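Local coordinates for protein glutathione S-transferase (PDB 4O7H) that probably transfers glutathione to electrophilic substrates, as a member of the glutathione S-transferase family with a thioredoxin-like N-terminal domain and a helical C-terminal domain, at residues L71-G82 and D157-T165; F102-E113 and Q129-H140. All coordinates share one frame; numbering follows the deposited sequence.

The two interactions hold different elements. Interaction 1 joins the loop after helix 64-74 to the start of helix 161-175, so it ties the segment linking the two domains to the helical domain. Interaction 2 packs helix 85-119 against helix 127-150 within the helical domain and is nested, along the chain, inside the loop closed by interaction 1. Their centres lie about 27 Å apart, on opposite sides of the chain's centre. Interaction 1 is buried; its chemistry is a leucine on a tyrosine ring, a backbone bond and a water bridge. Interaction 2 is only partly buried. Its valine, leucine and phenylalanine side chains pack beside polar pairs that include a histidine-carboxylate bond.

Interaction 1. Residues L71-G82 and D157-T165; sequences LEEVYPEPSLLG and DMLTYADIT
Leu80 and Tyr161 make the main apolar contact. Leu80 CB sits over the centre of the Tyr161 ring, a CH-pi contact 3.7 Å from CB to the ring centroid. With its CG anti to the carbonyl carbon (chi1 -68°), Leu80 sends CD1 along the same ring to CE1 and CZ. Its two methyls also reach Ile164 CD1, and CD2 lies 4.0 Å from Leu159 CD2. Leu81 CD2 meets the edge of the Tyr161 ring. Leu159 and Ile164 bracket the helix start, consistent with a hydrophobic staple.

The polar links are mostly backbone. Tyr161 N donates to Leu80 O at 2.9 Å. One water donates to both Ser79 O and Leu159 O and bridges the two segments. Met158 CE comes close to Ser79 O, 3.0 Å away, while its SD lies against Gly82 CA.

Each side is also braced from within. Leu80 N gives a nearly straight bond (178°) to Glu72 OE1, 2.9 Å away, on the syn side of the carboxylate. Thr160 and Asp163 form a capping box: Thr160 OG1 accepts from Ala162 N at 3.1 Å, and Thr160 N donates to Asp163 OD2 at 3.0 Å. This N-capping box is a hallmark of the glutathione S-transferase fold.

Lys23 forms a salt bridge with Glu72. Helix 11-22 lies against Tyr161 and Ile164 through Ala19 and Val18, and helix 85-119 touches Leu81 and Thr160 through Arg92 and Val91. The contact thus sits where the N-terminal domain meets the helical domain.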
loop_
_atom_site.group_PDB
_atom_site.type_symbol
_atom_site.label_atom_id
_atom_site.label_comp_id
_atom_site.label_asym_id
_atom_site.label_seq_id
_atom_site.Cartn_x
_atom_site.Cartn_y
_atom_site.Cartn_z
ATOM N N LEU A 71 5.628 -3.090 -14.768
ATOM C CA LEU A 71 5.484 -4.239 -15.705
ATOM C C LEU A 71 4.347 -4.012 -16.703
ATOM O O LEU A 71 4.479 -4.366 -17.890
ATOM C CB LEU A 71 5.329 -5.575 -14.997
ATOM C CG LEU A 71 6.496 -6.051 -14.155
ATOM C CD1 LEU A 71 6.084 -7.313 -13.419
ATOM C CD2 LEU A 71 7.775 -6.234 -15.008
ATOM N N GLU A 72 3.248 -3.411 -16.250
ATOM C CA GLU A 72 2.113 -3.208 -17.138
ATOM C C GLU A 72 2.439 -2.105 -18.155
ATOM O O GLU A 72 1.939 -2.128 -19.293
ATOM C CB GLU A 72 0.847 -2.899 -16.317
ATOM C CG GLU A 72 -0.446 -2.837 -17.121
ATOM C CD GLU A 72 -1.093 -4.180 -17.397
ATOM O OE1 GLU A 72 -0.527 -5.256 -17.074
ATOM O OE2 GLU A 72 -2.250 -4.122 -17.953
ATOM N N GLU A 73 3.278 -1.160 -17.784
ATOM C CA GLU A 73 3.673 -0.051 -18.676
ATOM C C GLU A 73 4.648 -0.532 -19.734
ATOM O O GLU A 73 4.550 -0.140 -20.924
ATOM C CB GLU A 73 4.294 1.100 -17.875
ATOM C CG GLU A 73 3.269 1.884 -17.075
ATOM C CD GLU A 73 3.873 2.864 -16.089
ATOM O OE1 GLU A 73 5.076 3.172 -16.182
ATOM O OE2 GLU A 73 3.076 3.351 -15.258
ATOM N N VAL A 74 5.615 -1.331 -19.330
ATOM C CA VAL A 74 6.720 -1.708 -20.258
ATOM C C VAL A 74 6.431 -2.994 -21.030
ATOM O O VAL A 74 6.950 -3.199 -22.139
ATOM C CB VAL A 74 8.017 -1.789 -19.442
ATOM C CG1 VAL A 74 9.183 -2.246 -20.294
ATOM C CG2 VAL A 74 8.314 -0.415 -18.848
ATOM N N TYR A 75 5.626 -3.873 -20.461
ATOM C CA TYR A 75 5.310 -5.184 -21.010
ATOM C C TYR A 75 3.782 -5.363 -20.971
ATOM O O TYR A 75 3.257 -6.151 -20.187
ATOM C CB TYR A 75 5.983 -6.297 -20.234
ATOM C CG TYR A 75 7.460 -6.119 -20.024
ATOM C CD1 TYR A 75 8.387 -6.386 -21.046
ATOM C CD2 TYR A 75 7.943 -5.668 -18.822
ATOM C CE1 TYR A 75 9.754 -6.189 -20.850
ATOM C CE2 TYR A 75 9.307 -5.462 -18.624
ATOM C CZ TYR A 75 10.210 -5.741 -19.629
ATOM O OH TYR A 75 11.571 -5.547 -19.384
ATOM N N PRO A 76 3.078 -4.593 -21.823
ATOM C CA PRO A 76 1.631 -4.445 -21.686
ATOM C C PRO A 76 0.811 -5.687 -21.908
ATOM O O PRO A 76 -0.268 -5.822 -21.300
ATOM C CB PRO A 76 1.259 -3.328 -22.693
ATOM C CG PRO A 76 2.485 -3.056 -23.502
ATOM C CD PRO A 76 3.663 -3.609 -22.764
ATOM N N GLU A 77 1.299 -6.620 -22.713
ATOM C CA GLU A 77 0.538 -7.836 -22.975
ATOM C C GLU A 77 1.269 -9.041 -22.455
ATOM O O GLU A 77 2.499 -9.110 -22.641
ATOM C CB GLU A 77 0.279 -8.006 -24.496
ATOM N N PRO A 78 0.566 -9.978 -21.815
ATOM C CA PRO A 78 -0.876 -9.987 -21.489
ATOM C C PRO A 78 -1.137 -9.003 -20.337
ATOM O O PRO A 78 -0.288 -8.862 -19.460
ATOM C CB PRO A 78 -1.131 -11.387 -21.006
ATOM C CG PRO A 78 0.182 -11.828 -20.489
ATOM C CD PRO A 78 1.194 -11.220 -21.363
ATOM N N SER A 79 -2.260 -8.325 -20.363
ATOM C CA SER A 79 -2.530 -7.267 -19.322
ATOM C C SER A 79 -2.943 -7.923 -18.010
ATOM O O SER A 79 -3.728 -8.867 -18.000
ATOM C CB SER A 79 -3.666 -6.360 -19.780
ATOM O OG SER A 79 -3.959 -5.378 -18.789
ATOM N N LEU A 80 -2.470 -7.398 -16.871
ATOM C CA LEU A 80 -2.907 -7.840 -15.590
ATOM C C LEU A 80 -3.738 -6.748 -14.877
ATOM O O LEU A 80 -4.102 -6.893 -13.733
ATOM C CB LEU A 80 -1.719 -8.271 -14.773
ATOM C CG LEU A 80 -1.025 -9.537 -15.298
ATOM C CD1 LEU A 80 0.264 -9.791 -14.516
ATOM C CD2 LEU A 80 -1.907 -10.758 -15.219
ATOM N N LEU A 81 -4.006 -5.650 -15.591
ATOM C CA LEU A 81 -4.923 -4.615 -15.064
ATOM C C LEU A 81 -6.236 -4.515 -15.815
ATOM O O LEU A 81 -7.232 -4.108 -15.238
ATOM C CB LEU A 81 -4.249 -3.270 -15.130
ATOM C CG LEU A 81 -3.244 -2.944 -14.021
ATOM C CD1 LEU A 81 -2.462 -1.682 -14.417
ATOM C CD2 LEU A 81 -3.873 -2.827 -12.662
ATOM N N GLY A 82 -6.230 -4.847 -17.096
ATOM C CA GLY A 82 -7.445 -4.669 -17.887
ATOM C C GLY A 82 -7.483 -3.321 -18.564
ATOM O O GLY A 82 -6.553 -2.520 -18.483
ATOM N N ASP A 157 -13.750 -10.217 -15.767
ATOM C CA ASP A 157 -13.734 -11.229 -16.810
ATOM C C ASP A 157 -12.377 -11.872 -17.094
ATOM O O ASP A 157 -12.296 -12.912 -17.746
ATOM C CB ASP A 157 -14.268 -10.609 -18.116
ATOM N N MET A 158 -11.308 -11.304 -16.551
ATOM C CA MET A 158 -9.973 -11.808 -16.852
ATOM C C MET A 158 -9.185 -11.877 -15.550
ATOM O O MET A 158 -9.502 -11.154 -14.640
ATOM C CB MET A 158 -9.251 -10.885 -17.818
ATOM C CG MET A 158 -9.256 -9.435 -17.454
ATOM S SD MET A 158 -8.410 -8.381 -18.663
ATOM C CE MET A 158 -6.740 -8.536 -18.062
ATOM N N LEU A 159 -8.213 -12.772 -15.507
ATOM C CA LEU A 159 -7.316 -12.852 -14.381
ATOM C C LEU A 159 -6.496 -11.544 -14.324
ATOM O O LEU A 159 -6.010 -11.041 -15.350
ATOM C CB LEU A 159 -6.420 -14.079 -14.492
ATOM C CG LEU A 159 -5.482 -14.236 -13.296
ATOM C CD1 LEU A 159 -5.418 -15.665 -12.766
ATOM C CD2 LEU A 159 -4.140 -13.677 -13.631
ATOM N N THR A 160 -6.323 -11.004 -13.095
ATOM C CA THR A 160 -5.625 -9.726 -12.914
ATOM C C THR A 160 -4.755 -9.791 -11.676
ATOM O O THR A 160 -4.703 -10.812 -10.968
ATOM C CB THR A 160 -6.588 -8.558 -12.720
ATOM O OG1 THR A 160 -7.345 -8.747 -11.513
ATOM C CG2 THR A 160 -7.493 -8.445 -13.921
ATOM N N TYR A 161 -4.098 -8.669 -11.418
ATOM C CA TYR A 161 -3.303 -8.520 -10.203
ATOM C C TYR A 161 -4.197 -8.784 -8.974
ATOM O O TYR A 161 -3.715 -9.119 -7.905
ATOM C CB TYR A 161 -2.716 -7.124 -10.107
ATOM C CG TYR A 161 -1.512 -6.920 -10.976
ATOM C CD1 TYR A 161 -0.414 -7.747 -10.845
ATOM C CD2 TYR A 161 -1.439 -5.903 -11.880
ATOM C CE1 TYR A 161 0.695 -7.543 -11.605
ATOM C CE2 TYR A 161 -0.312 -5.698 -12.631
ATOM C CZ TYR A 161 0.730 -6.554 -12.520
ATOM O OH TYR A 161 1.838 -6.337 -13.290
ATOM N N ALA A 162 -5.506 -8.611 -9.067
ATOM C CA ALA A 162 -6.336 -8.930 -7.906
ATOM C C ALA A 162 -6.259 -10.364 -7.509
ATOM O O ALA A 162 -6.094 -10.714 -6.302
ATOM C CB ALA A 162 -7.786 -8.545 -8.186
ATOM N N ASP A 163 -6.436 -11.257 -8.479
ATOM C CA ASP A 163 -6.334 -12.692 -8.203
ATOM C C ASP A 163 -4.925 -13.062 -7.735
ATOM O O ASP A 163 -4.742 -13.833 -6.778
ATOM C CB ASP A 163 -6.620 -13.493 -9.471
ATOM C CG ASP A 163 -7.956 -13.169 -10.074
ATOM O OD1 ASP A 163 -8.964 -13.809 -9.661
ATOM O OD2 ASP A 163 -7.989 -12.265 -10.965
ATOM N N ILE A 164 -3.921 -12.451 -8.373
ATOM C CA ILE A 164 -2.542 -12.801 -8.027
ATOM C C ILE A 164 -2.239 -12.403 -6.577
ATOM O O ILE A 164 -1.700 -13.181 -5.790
ATOM C CB ILE A 164 -1.571 -12.155 -8.968
ATOM C CG1 ILE A 164 -1.737 -12.742 -10.393
ATOM C CG2 ILE A 164 -0.148 -12.438 -8.534
ATOM C CD1 ILE A 164 -0.986 -11.942 -11.409
ATOM N N THR A 165 -2.628 -11.189 -6.212
ATOM C CA THR A 165 -2.369 -10.659 -4.873
ATOM C C THR A 165 -3.074 -11.531 -3.805
ATOM O O THR A 165 -2.443 -11.994 -2.860
ATOM C CB THR A 165 -2.807 -9.182 -4.774
ATOM O OG1 THR A 165 -2.155 -8.413 -5.815
ATOM C CG2 THR A 165 -2.445 -8.620 -3.392
HETATM O O HOH W 1 -4.815 -11.766 -17.669
#

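Interaction 2. Residues F102-E113 and Q129-H140; sequences FNREVTEPLVRE and QIRAGRANVHTH
Val106 is the knob of this contact. It fits into a hollow formed by Gly133, Asn136, Val137 and His140. With CG1 anti to the backbone N (chi1 -177°), CG1 faces Val137 CB and CG2 reaches Asn136 CB. Gly133 lets the backbones come close: its CA is 4.3 Å from Val106 CA. A side chain there would run into Leu110 CG. Leu110 fills the next hollow, with CD1 against the Gly133 backbone and CD2 on Ile130. Glu113 CB continues the row onto Ile130 CG1. The helix axes approach to 7.9 Å and cross at -139°.

At the other end, the edge of Phe102 points at the face of His140 in an edge-to-face pair, with centroids 5.0 Å apart. Phe102 CZ lies beside Val137 CG2. The His140 edge is held too: NE2 donates to Glu105 OE1 at 2.8 Å, on the anti side of the carboxylate. With a leucine in its place, Glu105 would probably lose this partner and Phe102 the flat face under its edge.

Pro109 has no N-H to offer the preceding turn, and the helix is kinked there. Glu105 O instead accepts from Asn136 ND2 at 3.1 Å, almost straight and in the amide plane. Gly133 CA makes a CA-H...O contact with the same oxygen. Gln129 OE1 touches Pro109 CB and takes a short, bent bond from Arg112 NH2 (2.5 Å), which comes from above the carbonyl plane.

Trp97 bonds to His140 ND1. Helix 161-175 backs Phe102 and Val106 through Leu170 and Ile173, so the helix pair packs on this third helix of the C-terminal domain.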
loop_
_atom_site.group_PDB
_atom_site.type_symbol
_atom_site.label_atom_id
_atom_site.label_comp_id
_atom_site.label_asym_id
_atom_site.label_seq_id
_atom_site.Cartn_x
_atom_site.Cartn_y
_atom_site.Cartn_z
ATOM N N PHE A 102 -6.348 -7.488 4.198
ATOM C CA PHE A 102 -6.005 -8.880 4.450
ATOM C C PHE A 102 -4.633 -8.972 5.066
ATOM O O PHE A 102 -4.400 -9.735 6.023
ATOM C CB PHE A 102 -6.081 -9.693 3.135
ATOM C CG PHE A 102 -5.886 -11.190 3.305
ATOM C CD1 PHE A 102 -4.652 -11.731 3.542
ATOM C CD2 PHE A 102 -6.952 -12.028 3.151
ATOM C CE1 PHE A 102 -4.503 -13.090 3.684
ATOM C CE2 PHE A 102 -6.813 -13.385 3.258
ATOM C CZ PHE A 102 -5.579 -13.923 3.533
ATOM N N ASN A 103 -3.689 -8.179 4.545
ATOM C CA ASN A 103 -2.331 -8.213 5.021
ATOM C C ASN A 103 -2.253 -7.904 6.518
ATOM O O ASN A 103 -1.528 -8.574 7.245
ATOM C CB ASN A 103 -1.461 -7.254 4.234
ATOM C CG ASN A 103 -0.014 -7.311 4.654
ATOM O OD1 ASN A 103 0.634 -8.335 4.555
ATOM N ND2 ASN A 103 0.482 -6.187 5.227
ATOM N N ARG A 104 -2.968 -6.860 6.947
ATOM C CA ARG A 104 -2.891 -6.442 8.345
ATOM C C ARG A 104 -3.617 -7.405 9.270
ATOM O O ARG A 104 -3.167 -7.612 10.409
ATOM C CB ARG A 104 -3.421 -4.987 8.518
ATOM C CG ARG A 104 -2.471 -3.977 7.878
ATOM C CD ARG A 104 -1.086 -3.805 8.557
ATOM N NE ARG A 104 -1.192 -3.225 9.914
ATOM C CZ ARG A 104 -1.290 -1.916 10.169
ATOM N NH1 ARG A 104 -1.259 -1.039 9.178
ATOM N NH2 ARG A 104 -1.409 -1.491 11.418
ATOM N N GLU A 105 -4.724 -7.964 8.805
ATOM C CA GLU A 105 -5.617 -8.756 9.630
ATOM C C GLU A 105 -5.217 -10.230 9.698
ATOM O O GLU A 105 -5.603 -10.936 10.642
ATOM C CB GLU A 105 -7.051 -8.658 9.114
ATOM C CG GLU A 105 -7.658 -7.262 9.279
ATOM C CD GLU A 105 -9.077 -7.082 8.741
ATOM O OE1 GLU A 105 -9.677 -7.994 8.149
ATOM O OE2 GLU A 105 -9.650 -5.975 8.944
ATOM N N VAL A 106 -4.490 -10.706 8.689
ATOM C CA VAL A 106 -4.211 -12.137 8.533
ATOM C C VAL A 106 -2.722 -12.433 8.249
ATOM O O VAL A 106 -2.027 -13.129 8.978
ATOM C CB VAL A 106 -5.111 -12.727 7.416
ATOM C CG1 VAL A 106 -4.868 -14.229 7.320
ATOM C CG2 VAL A 106 -6.608 -12.429 7.589
ATOM N N THR A 107 -2.205 -11.939 7.123
ATOM C CA THR A 107 -0.864 -12.265 6.725
ATOM C C THR A 107 0.226 -11.857 7.712
ATOM O O THR A 107 1.087 -12.672 8.102
ATOM C CB THR A 107 -0.534 -11.635 5.363
ATOM O OG1 THR A 107 -1.625 -11.903 4.472
ATOM C CG2 THR A 107 0.746 -12.277 4.815
ATOM N N GLU A 108 0.196 -10.597 8.145
ATOM C CA GLU A 108 1.208 -10.128 9.077
ATOM C C GLU A 108 1.272 -10.959 10.339
ATOM O O GLU A 108 2.340 -11.449 10.647
ATOM C CB GLU A 108 1.025 -8.659 9.450
ATOM C CG GLU A 108 1.626 -7.744 8.433
ATOM C CD GLU A 108 1.612 -6.271 8.838
ATOM O OE1 GLU A 108 1.026 -5.913 9.869
ATOM O OE2 GLU A 108 2.182 -5.495 8.073
ATOM N N PRO A 109 0.147 -11.130 11.049
ATOM C CA PRO A 109 0.298 -11.931 12.268
ATOM C C PRO A 109 0.665 -13.399 12.009
ATOM O O PRO A 109 1.520 -13.956 12.683
ATOM C CB PRO A 109 -1.046 -11.819 12.922
ATOM C CG PRO A 109 -2.015 -11.402 11.867
ATOM C CD PRO A 109 -1.180 -10.526 10.977
ATOM N N LEU A 110 0.072 -14.039 11.017
ATOM C CA LEU A 110 0.343 -15.489 10.870
ATOM C C LEU A 110 1.730 -15.751 10.331
ATOM O O LEU A 110 2.410 -16.671 10.742
ATOM C CB LEU A 110 -0.742 -16.150 10.047
ATOM C CG LEU A 110 -2.124 -16.211 10.706
ATOM C CD1 LEU A 110 -3.218 -16.688 9.788
ATOM C CD2 LEU A 110 -2.149 -17.113 11.962
ATOM N N VAL A 111 2.153 -14.977 9.340
ATOM C CA VAL A 111 3.479 -15.161 8.798
ATOM C C VAL A 111 4.570 -14.867 9.847
ATOM O O VAL A 111 5.542 -15.610 9.968
ATOM C CB VAL A 111 3.720 -14.324 7.507
ATOM C CG1 VAL A 111 5.167 -14.346 7.082
ATOM C CG2 VAL A 111 2.832 -14.844 6.427
ATOM N N ARG A 112 4.371 -13.798 10.606
ATOM C CA ARG A 112 5.376 -13.386 11.565
ATOM C C ARG A 112 5.483 -14.510 12.620
ATOM O O ARG A 112 6.571 -15.009 12.896
ATOM C CB ARG A 112 5.015 -12.057 12.240
ATOM C CG ARG A 112 6.117 -11.552 13.174
ATOM C CD ARG A 112 5.671 -10.325 13.958
ATOM N NE ARG A 112 4.429 -10.562 14.659
ATOM C CZ ARG A 112 3.283 -9.951 14.411
ATOM N NH1 ARG A 112 3.198 -9.020 13.443
ATOM N NH2 ARG A 112 2.210 -10.299 15.115
ATOM N N GLU A 113 4.336 -14.871 13.173
ATOM C CA GLU A 113 4.295 -15.745 14.342
ATOM C C GLU A 113 4.616 -17.187 14.013
ATOM O O GLU A 113 5.306 -17.874 14.788
ATOM C CB GLU A 113 2.949 -15.644 15.047
ATOM C CG GLU A 113 2.600 -14.245 15.556
ATOM C CD GLU A 113 3.661 -13.666 16.468
ATOM O OE1 GLU A 113 4.256 -14.432 17.276
ATOM O OE2 GLU A 113 3.917 -12.448 16.390
ATOM N N GLN A 129 -2.254 -13.324 18.662
ATOM C CA GLN A 129 -2.095 -12.845 17.271
ATOM C C GLN A 129 -2.544 -13.945 16.295
ATOM O O GLN A 129 -3.215 -13.661 15.313
ATOM C CB GLN A 129 -0.629 -12.515 16.987
ATOM C CG GLN A 129 -0.064 -11.335 17.761
ATOM C CD GLN A 129 -0.228 -10.032 17.009
ATOM O OE1 GLN A 129 -0.186 -9.987 15.778
ATOM N NE2 GLN A 129 -0.406 -8.951 17.752
ATOM N N ILE A 130 -2.214 -15.194 16.612
ATOM C CA ILE A 130 -2.569 -16.337 15.767
ATOM C C ILE A 130 -4.077 -16.566 15.733
ATOM O O ILE A 130 -4.666 -16.784 14.667
ATOM C CB ILE A 130 -1.785 -17.614 16.187
ATOM C CG1 ILE A 130 -0.305 -17.477 15.819
ATOM C CG2 ILE A 130 -2.383 -18.865 15.550
ATOM C CD1 ILE A 130 0.605 -18.505 16.474
ATOM N N ARG A 131 -4.733 -16.486 16.892
ATOM C CA ARG A 131 -6.182 -16.681 16.935
ATOM C C ARG A 131 -6.906 -15.607 16.134
ATOM O O ARG A 131 -7.893 -15.893 15.475
ATOM C CB ARG A 131 -6.710 -16.727 18.399
ATOM N N ALA A 132 -6.423 -14.367 16.211
ATOM C CA ALA A 132 -7.061 -13.248 15.526
ATOM C C ALA A 132 -6.939 -13.454 14.005
ATOM O O ALA A 132 -7.913 -13.330 13.278
ATOM C CB ALA A 132 -6.403 -11.934 15.942
ATOM N N GLY A 133 -5.750 -13.829 13.575
ATOM C CA GLY A 133 -5.488 -14.107 12.126
ATOM C C GLY A 133 -6.351 -15.212 11.578
ATOM O O GLY A 133 -6.957 -15.084 10.499
ATOM N N ARG A 134 -6.474 -16.279 12.366
ATOM C CA ARG A 134 -7.279 -17.435 12.002
ATOM C C ARG A 134 -8.750 -17.089 11.950
ATOM O O ARG A 134 -9.472 -17.575 11.101
ATOM C CB ARG A 134 -7.019 -18.610 12.987
ATOM C CG ARG A 134 -5.694 -19.314 12.730
ATOM C CD ARG A 134 -5.268 -20.306 13.814
ATOM N NE ARG A 134 -6.325 -21.278 13.993
ATOM C CZ ARG A 134 -6.526 -22.315 13.190
ATOM N NH1 ARG A 134 -5.710 -22.547 12.156
ATOM N NH2 ARG A 134 -7.545 -23.131 13.425
ATOM N N ALA A 135 -9.216 -16.216 12.836
ATOM C CA ALA A 135 -10.625 -15.824 12.798
ATOM C C ALA A 135 -10.918 -14.910 11.612
ATOM O O ALA A 135 -11.939 -15.037 10.954
ATOM C CB ALA A 135 -11.003 -15.144 14.099
ATOM N N ASN A 136 -9.994 -13.993 11.346
ATOM C CA ASN A 136 -10.168 -12.957 10.334
ATOM C C ASN A 136 -10.111 -13.511 8.933
ATOM O O ASN A 136 -10.761 -13.000 8.029
ATOM C CB ASN A 136 -9.064 -11.898 10.487
ATOM C CG ASN A 136 -9.274 -10.998 11.699
ATOM O OD1 ASN A 136 -10.392 -10.882 12.193
ATOM N ND2 ASN A 136 -8.238 -10.387 12.160
ATOM N N VAL A 137 -9.411 -14.618 8.735
ATOM C CA VAL A 137 -9.323 -15.167 7.363
ATOM C C VAL A 137 -10.701 -15.627 6.880
ATOM O O VAL A 137 -11.002 -15.573 5.710
ATOM C CB VAL A 137 -8.255 -16.284 7.207
ATOM C CG1 VAL A 137 -8.681 -17.588 7.810
ATOM C CG2 VAL A 137 -7.940 -16.498 5.717
ATOM N N HIS A 138 -11.582 -16.030 7.798
ATOM C CA HIS A 138 -12.933 -16.381 7.370
ATOM C C HIS A 138 -13.689 -15.230 6.640
ATOM O O HIS A 138 -14.363 -15.467 5.653
ATOM C CB HIS A 138 -13.759 -16.821 8.577
ATOM C CG HIS A 138 -13.423 -18.184 9.073
ATOM N ND1 HIS A 138 -13.975 -19.327 8.547
ATOM C CD2 HIS A 138 -12.591 -18.586 10.058
ATOM C CE1 HIS A 138 -13.496 -20.376 9.181
ATOM N NE2 HIS A 138 -12.649 -19.956 10.095
ATOM N N THR A 139 -13.618 -14.016 7.159
ATOM C CA THR A 139 -14.330 -12.874 6.571
ATOM C C THR A 139 -13.840 -12.627 5.157
ATOM O O THR A 139 -14.620 -12.367 4.241
ATOM C CB THR A 139 -14.088 -11.612 7.400
ATOM O OG1 THR A 139 -14.307 -11.910 8.797
ATOM C CG2 THR A 139 -14.981 -10.511 6.961
ATOM N N HIS A 140 -12.523 -12.746 4.990
ATOM C CA HIS A 140 -11.934 -12.599 3.648
ATOM C C HIS A 140 -12.304 -13.680 2.666
ATOM O O HIS A 140 -12.526 -13.399 1.478
ATOM C CB HIS A 140 -10.431 -12.459 3.753
ATOM C CG HIS A 140 -10.043 -11.189 4.411
ATOM N ND1 HIS A 140 -9.924 -10.004 3.709
ATOM C CD2 HIS A 140 -9.805 -10.893 5.709
ATOM C CE1 HIS A 140 -9.648 -9.029 4.559
ATOM N NE2 HIS A 140 -9.596 -9.536 5.779
#